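Local coordinates for phage integrase/site-specific recombinase (Haloarcula marismortui, PDB 3NRW), which probably binds DNA through this N-terminal core-binding domain of a site-specific recombinase, whose whole chain is expected to act in DNA integration and recombination, at residues 4-12 and 43-52; 77-88 and 99-107. One frame throughout, in Å; residues are numbered along the deposited sequence.

From the N terminus, residues 4-8 lead into helix 9-20, and helix 26-45 brings the chain back to that start. Contact 1 closes this first loop: 4-12 packs on the end of helix 26-45 and the segment that follows it. The chain then runs through helix 56-67 into helix 73-92. Contact 2 closes a second, shorter loop, in which the tail 99-107 folds back on 77-88 of that helix. The two loops follow one another without overlap, and the contacts lie on opposite sides of the chain's centre. W86 joins them. Its NE1 probably hydrogen-bonds A12 O, and M51 packs on both W86 and L87.

Contact 1: 4-12 and 43-52; sequences RPSLSPREA and AEERDITAMR
P9 is the apolar centre of this contact, set against A43, I48 and M51. Its ring carbon CG lies 3.8 Å from A43 CB, and its CD rests 3.3 Å from the carbonyl O of I48. M51, a selenomethionine, reaches the same proline. Its CG is anti to its carbonyl carbon (chi1 -69°), and two further bends carry SE to 3.7 Å from P9 CA. On the way, M51 CG passes 3.6 Å from A12 CB. M51 also touches F39, W86, L87 and L90, so this patch merges with the interior of the helical bundle. The backbones meet beside it. M51 N donates to L7 O at 2.9 Å, in a nearly straight bond (N-H...O 163°). A50 CA makes a CA-H...O contact to the same L7 O, and S8 CA makes another to T49 O.

Both segments belong to the core-binding domain, and here one helix begins where another ends. S8 is the N-cap of helix 9-20 and forms a capping box with E11: E11 N donates to S8 OG, and S8 N to E11 OE1. Helix 26-45 ends in a Schellman motif with D47 as C-prime residue, and this turns the chain back toward P9.

The outer side is polar. E44 crosses R10 at a slant and puts OE2 3.8 Å from R10 CB, and a water joins that oxygen to R10 N. Another water links S6 OG to T49 O. Farther out, R52 reaches along the N-terminal segment and bends at chi3 (-60°), which brings its guanidinium to P5. Its NH2 donates to P5 O at 2.7 Å, in the carbonyl plane. The same NH2 also bonds D94 O.

Contact 2: 77-88 and 99-107; sequences NGEMQTLKNWLE and DLPEKVHVP
The tail 99-107 runs back along 77-88 of helix 73-92 in the opposite direction, with P101 beside L87 and P107 beside N77, and no hydrogen bond joins the two. V104 points into the helix face and fills the middle. Its CG2 presses on L87 CD1 at 3.4 Å, closer than usual for two methyl groups. Its other methyl, CG1, anti to the backbone N (chi1 178°), lies 3.9 Å from CE of the selenomethionine M80. L87 has further neighbours: its CD1 meets L100 CD2, and its CB sits 4.0 Å from P101 CB. E88 adds its CG to the same proline carbon.

K84 lies along the tail, and its aliphatic chain slides past V104 in the opposite direction. The modelled chain crowds P101 O, so its exact place is doubtful. At the far end V106 rests over the helix: CG1 approaches Q81 OE1 and N77 O, while CG2 faces M80 O. P107 crosses M80 at about a right angle, with its CD 4.0 Å from M80 CG. The N77 amide crosses the P107 ring obliquely, and N77 ND2 comes 3.1 Å from P107 CG.

Other helices extend the patch. L59 of helix 56-67 touches L100 and V104, and E63 packs on M80 and is hydrogen-bonded to H105 ND1. The arrangement is that of an irregular C-terminal segment, with one 3-10 turn at 101-103, folded back on the last helix of a small all-helical fold, as in core-binding domains. Mainly apolar side chains hold it where helix 73-92 borders helix 56-67.

Contact 1: 4-12 and 43-52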
# COMPACT_ATOMS: atom_id res chain seq x y z
N ARG A 4 12.29 2.05 14.55
CA ARG A 4 12.56 0.83 15.36
C ARG A 4 11.72 -0.36 14.89
O ARG A 4 12.27 -1.41 14.57
CB ARG A 4 12.27 1.12 16.84
CG ARG A 4 12.49 -0.06 17.78
CD ARG A 4 13.97 -0.40 17.94
NE ARG A 4 14.56 -0.96 16.72
CZ ARG A 4 15.81 -1.38 16.63
NH1 ARG A 4 16.61 -1.32 17.69
NH2 ARG A 4 16.27 -1.88 15.49
N PRO A 5 10.39 -0.22 14.83
CA PRO A 5 9.57 -1.35 14.38
C PRO A 5 9.73 -1.65 12.89
O PRO A 5 10.05 -0.76 12.10
CB PRO A 5 8.15 -0.92 14.75
CG PRO A 5 8.20 0.55 14.57
CD PRO A 5 9.54 0.94 15.18
N SER A 6 9.50 -2.90 12.52
CA SER A 6 9.62 -3.33 11.13
C SER A 6 8.54 -4.35 10.79
O SER A 6 8.29 -5.28 11.56
CB SER A 6 11.01 -3.95 10.91
OG SER A 6 11.19 -4.33 9.56
N LEU A 7 7.89 -4.16 9.65
CA LEU A 7 6.85 -5.07 9.20
C LEU A 7 7.01 -5.40 7.73
O LEU A 7 7.34 -4.54 6.91
CB LEU A 7 5.46 -4.46 9.41
CG LEU A 7 5.02 -4.15 10.84
CD1 LEU A 7 3.63 -3.52 10.82
CD2 LEU A 7 5.00 -5.43 11.67
N SER A 8 6.76 -6.66 7.40
CA SER A 8 6.84 -7.13 6.03
C SER A 8 5.59 -6.63 5.34
O SER A 8 4.64 -6.20 6.00
CB SER A 8 6.85 -8.66 5.99
OG SER A 8 5.62 -9.18 6.46
N PRO A 9 5.56 -6.67 4.00
CA PRO A 9 4.37 -6.21 3.29
C PRO A 9 3.12 -6.94 3.79
O PRO A 9 2.12 -6.30 4.12
CB PRO A 9 4.71 -6.53 1.83
CG PRO A 9 6.19 -6.23 1.79
CD PRO A 9 6.69 -6.89 3.07
N ARG A 10 3.17 -8.27 3.87
CA ARG A 10 2.01 -9.03 4.33
C ARG A 10 1.59 -8.64 5.75
O ARG A 10 0.40 -8.42 6.00
CB ARG A 10 2.29 -10.54 4.26
CG ARG A 10 3.44 -11.01 5.12
CD ARG A 10 3.69 -12.50 4.93
NE ARG A 10 2.47 -13.29 5.06
CZ ARG A 10 2.43 -14.61 4.93
NH1 ARG A 10 3.54 -15.28 4.68
NH2 ARG A 10 1.28 -15.26 5.06
N GLU A 11 2.54 -8.53 6.66
CA GLU A 11 2.22 -8.16 8.04
C GLU A 11 1.59 -6.77 8.09
O GLU A 11 0.59 -6.55 8.79
CB GLU A 11 3.47 -8.16 8.91
CG GLU A 11 4.17 -9.50 9.02
CD GLU A 11 5.39 -9.42 9.89
OE1 GLU A 11 6.25 -8.54 9.65
OE2 GLU A 11 5.51 -10.25 10.82
N ALA A 12 2.17 -5.83 7.36
CA ALA A 12 1.67 -4.45 7.31
C ALA A 12 0.28 -4.39 6.70
O ALA A 12 -0.56 -3.59 7.12
CB ALA A 12 2.63 -3.57 6.51
N ALA A 43 5.60 -6.54 -4.14
CA ALA A 43 6.70 -6.27 -3.21
C ALA A 43 7.45 -7.55 -2.84
O ALA A 43 8.68 -7.57 -2.84
CB ALA A 43 6.18 -5.59 -1.95
N GLU A 44 6.72 -8.62 -2.54
CA GLU A 44 7.36 -9.87 -2.18
C GLU A 44 8.21 -10.40 -3.33
O GLU A 44 9.32 -10.89 -3.12
CB GLU A 44 6.32 -10.93 -1.77
CG GLU A 44 5.54 -10.57 -0.50
CD GLU A 44 4.61 -11.67 -0.05
OE1 GLU A 44 4.36 -12.60 -0.85
OE2 GLU A 44 4.11 -11.61 1.10
N GLU A 45 7.69 -10.31 -4.55
CA GLU A 45 8.44 -10.79 -5.71
C GLU A 45 9.69 -9.95 -5.99
O GLU A 45 10.65 -10.45 -6.57
CB GLU A 45 7.54 -10.83 -6.94
CG GLU A 45 6.62 -12.04 -6.93
CD GLU A 45 7.39 -13.34 -7.04
OE1 GLU A 45 6.81 -14.40 -6.73
OE2 GLU A 45 8.57 -13.32 -7.44
N ARG A 46 9.66 -8.70 -5.56
CA ARG A 46 10.77 -7.78 -5.74
C ARG A 46 11.69 -7.79 -4.52
O ARG A 46 12.53 -6.90 -4.36
CB ARG A 46 10.25 -6.35 -5.96
CG ARG A 46 9.41 -6.16 -7.20
CD ARG A 46 10.17 -6.56 -8.45
NE ARG A 46 10.07 -5.55 -9.50
CZ ARG A 46 10.63 -4.34 -9.42
NH1 ARG A 46 11.32 -4.00 -8.34
NH2 ARG A 46 10.49 -3.47 -10.42
N ASP A 47 11.52 -8.80 -3.67
CA ASP A 47 12.33 -8.98 -2.47
C ASP A 47 12.29 -7.83 -1.46
O ASP A 47 13.29 -7.53 -0.81
CB ASP A 47 13.79 -9.27 -2.84
CG ASP A 47 13.94 -10.44 -3.79
OD1 ASP A 47 13.32 -11.50 -3.55
OD2 ASP A 47 14.69 -10.31 -4.78
N ILE A 48 11.14 -7.18 -1.33
CA ILE A 48 10.98 -6.11 -0.35
C ILE A 48 10.49 -6.79 0.93
O ILE A 48 9.32 -7.12 1.04
CB ILE A 48 9.94 -5.08 -0.83
CG1 ILE A 48 10.50 -4.34 -2.06
CG2 ILE A 48 9.60 -4.09 0.29
CD1 ILE A 48 9.50 -3.45 -2.77
N THR A 49 11.40 -6.99 1.89
CA THR A 49 11.06 -7.68 3.13
C THR A 49 10.57 -6.82 4.28
O THR A 49 10.06 -7.35 5.27
CB THR A 49 12.25 -8.51 3.64
OG1 THR A 49 13.36 -7.64 3.88
CG2 THR A 49 12.65 -9.56 2.60
N ALA A 50 10.73 -5.50 4.17
CA ALA A 50 10.29 -4.58 5.21
C ALA A 50 9.74 -3.35 4.52
O ALA A 50 10.34 -2.84 3.58
CB ALA A 50 11.47 -4.20 6.12
N MSE A 51 8.60 -2.85 4.99
CA MSE A 51 8.00 -1.69 4.36
C MSE A 51 8.89 -0.45 4.41
O MSE A 51 8.81 0.41 3.53
CB MSE A 51 6.64 -1.40 4.99
CG MSE A 51 5.57 -2.44 4.67
SE MSE A 51 5.14 -2.58 2.76
CE MSE A 51 3.94 -1.04 2.61
N ARG A 52 9.74 -0.36 5.42
CA ARG A 52 10.62 0.80 5.54
C ARG A 52 11.58 0.90 4.35
O ARG A 52 12.14 1.97 4.08
CB ARG A 52 11.41 0.73 6.85
CG ARG A 52 12.13 2.02 7.22
CD ARG A 52 12.95 1.85 8.48
NE ARG A 52 12.14 1.46 9.63
CZ ARG A 52 11.27 2.25 10.25
NH1 ARG A 52 11.08 3.50 9.83
NH2 ARG A 52 10.60 1.81 11.30
O HOH W 1 11.85 -1.76 8.87
O HOH W 2 10.25 -6.54 8.38
O HOH W 3 9.19 -1.54 8.07
O HOH W 4 5.42 -9.95 2.93

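Contact 2: 77-88 and 99-107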
# COMPACT_ATOMS: atom_id res chain seq x y z
N ASN A 77 -6.72 4.73 -9.72
CA ASN A 77 -6.71 5.87 -8.81
C ASN A 77 -7.11 5.44 -7.40
O ASN A 77 -6.48 5.84 -6.42
CB ASN A 77 -7.68 6.95 -9.30
CG ASN A 77 -7.28 7.54 -10.64
OD1 ASN A 77 -7.94 8.44 -11.15
ND2 ASN A 77 -6.20 7.02 -11.22
N GLY A 78 -8.16 4.63 -7.30
CA GLY A 78 -8.63 4.16 -6.01
C GLY A 78 -7.62 3.24 -5.35
O GLY A 78 -7.53 3.16 -4.13
N GLU A 79 -6.85 2.56 -6.19
CA GLU A 79 -5.83 1.64 -5.72
C GLU A 79 -4.65 2.43 -5.14
O GLU A 79 -4.12 2.09 -4.08
CB GLU A 79 -5.35 0.78 -6.88
CG GLU A 79 -4.66 -0.48 -6.46
CD GLU A 79 -4.18 -1.28 -7.64
OE1 GLU A 79 -5.02 -1.63 -8.50
OE2 GLU A 79 -2.97 -1.55 -7.71
N MSE A 80 -4.25 3.48 -5.85
CA MSE A 80 -3.13 4.29 -5.38
C MSE A 80 -3.52 5.07 -4.12
O MSE A 80 -2.69 5.30 -3.25
CB MSE A 80 -2.65 5.25 -6.47
CG MSE A 80 -2.02 4.56 -7.70
SE MSE A 80 -0.55 3.39 -7.25
CE MSE A 80 0.77 4.69 -6.65
N GLN A 81 -4.79 5.47 -4.04
CA GLN A 81 -5.28 6.21 -2.89
C GLN A 81 -5.26 5.33 -1.65
O GLN A 81 -4.93 5.78 -0.55
CB GLN A 81 -6.71 6.71 -3.14
CG GLN A 81 -7.31 7.47 -1.97
CD GLN A 81 -6.50 8.70 -1.61
OE1 GLN A 81 -6.38 9.63 -2.40
NE2 GLN A 81 -5.94 8.70 -0.40
N THR A 82 -5.64 4.06 -1.82
CA THR A 82 -5.62 3.14 -0.69
C THR A 82 -4.17 2.90 -0.32
O THR A 82 -3.84 2.81 0.86
CB THR A 82 -6.33 1.81 -1.03
OG1 THR A 82 -7.75 2.00 -0.98
CG2 THR A 82 -5.94 0.73 -0.02
N LEU A 83 -3.29 2.82 -1.32
CA LEU A 83 -1.87 2.62 -1.05
C LEU A 83 -1.39 3.81 -0.21
O LEU A 83 -0.67 3.65 0.77
CB LEU A 83 -1.07 2.55 -2.36
CG LEU A 83 0.46 2.48 -2.23
CD1 LEU A 83 0.85 1.29 -1.37
CD2 LEU A 83 1.12 2.38 -3.60
N LYS A 84 -1.81 5.00 -0.62
CA LYS A 84 -1.44 6.23 0.08
C LYS A 84 -1.92 6.22 1.53
O LYS A 84 -1.15 6.52 2.45
CB LYS A 84 -2.02 7.44 -0.65
CG LYS A 84 -1.84 8.75 0.10
CD LYS A 84 -0.41 9.25 0.01
CE LYS A 84 -0.27 10.31 -1.07
NZ LYS A 84 -0.93 11.59 -0.67
N ASN A 85 -3.19 5.88 1.74
CA ASN A 85 -3.74 5.85 3.09
C ASN A 85 -3.05 4.80 3.95
O ASN A 85 -2.86 4.98 5.16
CB ASN A 85 -5.24 5.57 3.06
CG ASN A 85 -6.00 6.63 2.29
OD1 ASN A 85 -5.55 7.76 2.18
ND2 ASN A 85 -7.16 6.26 1.77
N TRP A 86 -2.66 3.71 3.31
CA TRP A 86 -1.98 2.64 4.01
C TRP A 86 -0.64 3.14 4.53
O TRP A 86 -0.32 2.96 5.71
CB TRP A 86 -1.78 1.46 3.06
CG TRP A 86 -1.08 0.28 3.62
CD1 TRP A 86 -1.13 -0.19 4.90
CD2 TRP A 86 -0.31 -0.67 2.87
NE1 TRP A 86 -0.44 -1.39 5.00
CE2 TRP A 86 0.07 -1.70 3.76
CE3 TRP A 86 0.09 -0.74 1.53
CZ2 TRP A 86 0.83 -2.80 3.35
CZ3 TRP A 86 0.85 -1.84 1.12
CH2 TRP A 86 1.21 -2.85 2.03
N LEU A 87 0.14 3.79 3.67
CA LEU A 87 1.43 4.31 4.08
C LEU A 87 1.31 5.39 5.16
O LEU A 87 2.19 5.52 6.01
CB LEU A 87 2.21 4.85 2.88
CG LEU A 87 2.56 3.79 1.83
CD1 LEU A 87 3.42 4.41 0.74
CD2 LEU A 87 3.30 2.62 2.48
N GLU A 88 0.22 6.16 5.13
CA GLU A 88 0.01 7.19 6.16
C GLU A 88 -0.14 6.50 7.51
O GLU A 88 0.40 6.96 8.51
CB GLU A 88 -1.24 8.02 5.85
CG GLU A 88 -1.16 8.75 4.52
CD GLU A 88 -2.29 9.75 4.31
OE1 GLU A 88 -3.43 9.46 4.73
OE2 GLU A 88 -2.03 10.81 3.71
N ASP A 99 8.35 10.72 5.60
CA ASP A 99 8.20 11.43 4.33
C ASP A 99 7.89 10.52 3.14
O ASP A 99 7.95 10.96 1.99
CB ASP A 99 9.46 12.25 4.02
CG ASP A 99 10.70 11.40 3.84
OD1 ASP A 99 11.75 11.95 3.46
OD2 ASP A 99 10.63 10.17 4.09
N LEU A 100 7.53 9.27 3.40
CA LEU A 100 7.23 8.35 2.32
C LEU A 100 5.83 8.48 1.72
O LEU A 100 5.67 8.53 0.50
CB LEU A 100 7.44 6.91 2.77
CG LEU A 100 7.24 5.90 1.63
CD1 LEU A 100 8.45 5.92 0.70
CD2 LEU A 100 7.03 4.52 2.20
N PRO A 101 4.79 8.53 2.57
CA PRO A 101 3.43 8.64 2.03
C PRO A 101 3.22 9.78 1.03
O PRO A 101 2.46 9.63 0.08
CB PRO A 101 2.57 8.77 3.29
CG PRO A 101 3.52 9.36 4.30
CD PRO A 101 4.79 8.61 4.04
N GLU A 102 3.92 10.89 1.23
CA GLU A 102 3.81 12.04 0.33
C GLU A 102 4.37 11.74 -1.06
O GLU A 102 4.04 12.42 -2.03
CB GLU A 102 4.55 13.25 0.90
CG GLU A 102 5.99 12.94 1.32
CD GLU A 102 6.95 14.11 1.14
OE1 GLU A 102 6.61 15.24 1.55
OE2 GLU A 102 8.05 13.88 0.60
N LYS A 103 5.22 10.73 -1.15
CA LYS A 103 5.82 10.38 -2.43
C LYS A 103 4.91 9.51 -3.29
O LYS A 103 5.27 9.14 -4.41
CB LYS A 103 7.17 9.69 -2.19
CG LYS A 103 8.19 10.61 -1.53
CD LYS A 103 9.46 9.89 -1.15
CE LYS A 103 10.46 10.86 -0.53
NZ LYS A 103 11.73 10.19 -0.13
N VAL A 104 3.73 9.19 -2.78
CA VAL A 104 2.77 8.38 -3.52
C VAL A 104 1.97 9.25 -4.48
O VAL A 104 1.25 10.15 -4.05
CB VAL A 104 1.78 7.65 -2.59
CG1 VAL A 104 0.79 6.85 -3.43
CG2 VAL A 104 2.53 6.72 -1.64
N HIS A 105 2.10 8.97 -5.77
CA HIS A 105 1.39 9.73 -6.80
C HIS A 105 0.00 9.15 -7.05
O HIS A 105 -0.14 8.01 -7.49
CB HIS A 105 2.21 9.72 -8.10
CG HIS A 105 1.54 10.43 -9.24
ND1 HIS A 105 0.82 9.76 -10.20
CD2 HIS A 105 1.48 11.74 -9.57
CE1 HIS A 105 0.34 10.63 -11.08
NE2 HIS A 105 0.73 11.84 -10.71
N VAL A 106 -1.02 9.95 -6.75
CA VAL A 106 -2.40 9.52 -6.94
C VAL A 106 -2.98 10.18 -8.18
O VAL A 106 -3.39 11.34 -8.14
CB VAL A 106 -3.28 9.86 -5.72
CG1 VAL A 106 -4.71 9.41 -5.96
CG2 VAL A 106 -2.72 9.19 -4.47
N PRO A 107 -3.02 9.45 -9.31
CA PRO A 107 -3.56 9.98 -10.57
C PRO A 107 -5.08 10.13 -10.52
O PRO A 107 -5.60 11.24 -10.61
CB PRO A 107 -3.11 8.94 -11.58
CG PRO A 107 -3.18 7.67 -10.79
CD PRO A 107 -2.55 8.07 -9.48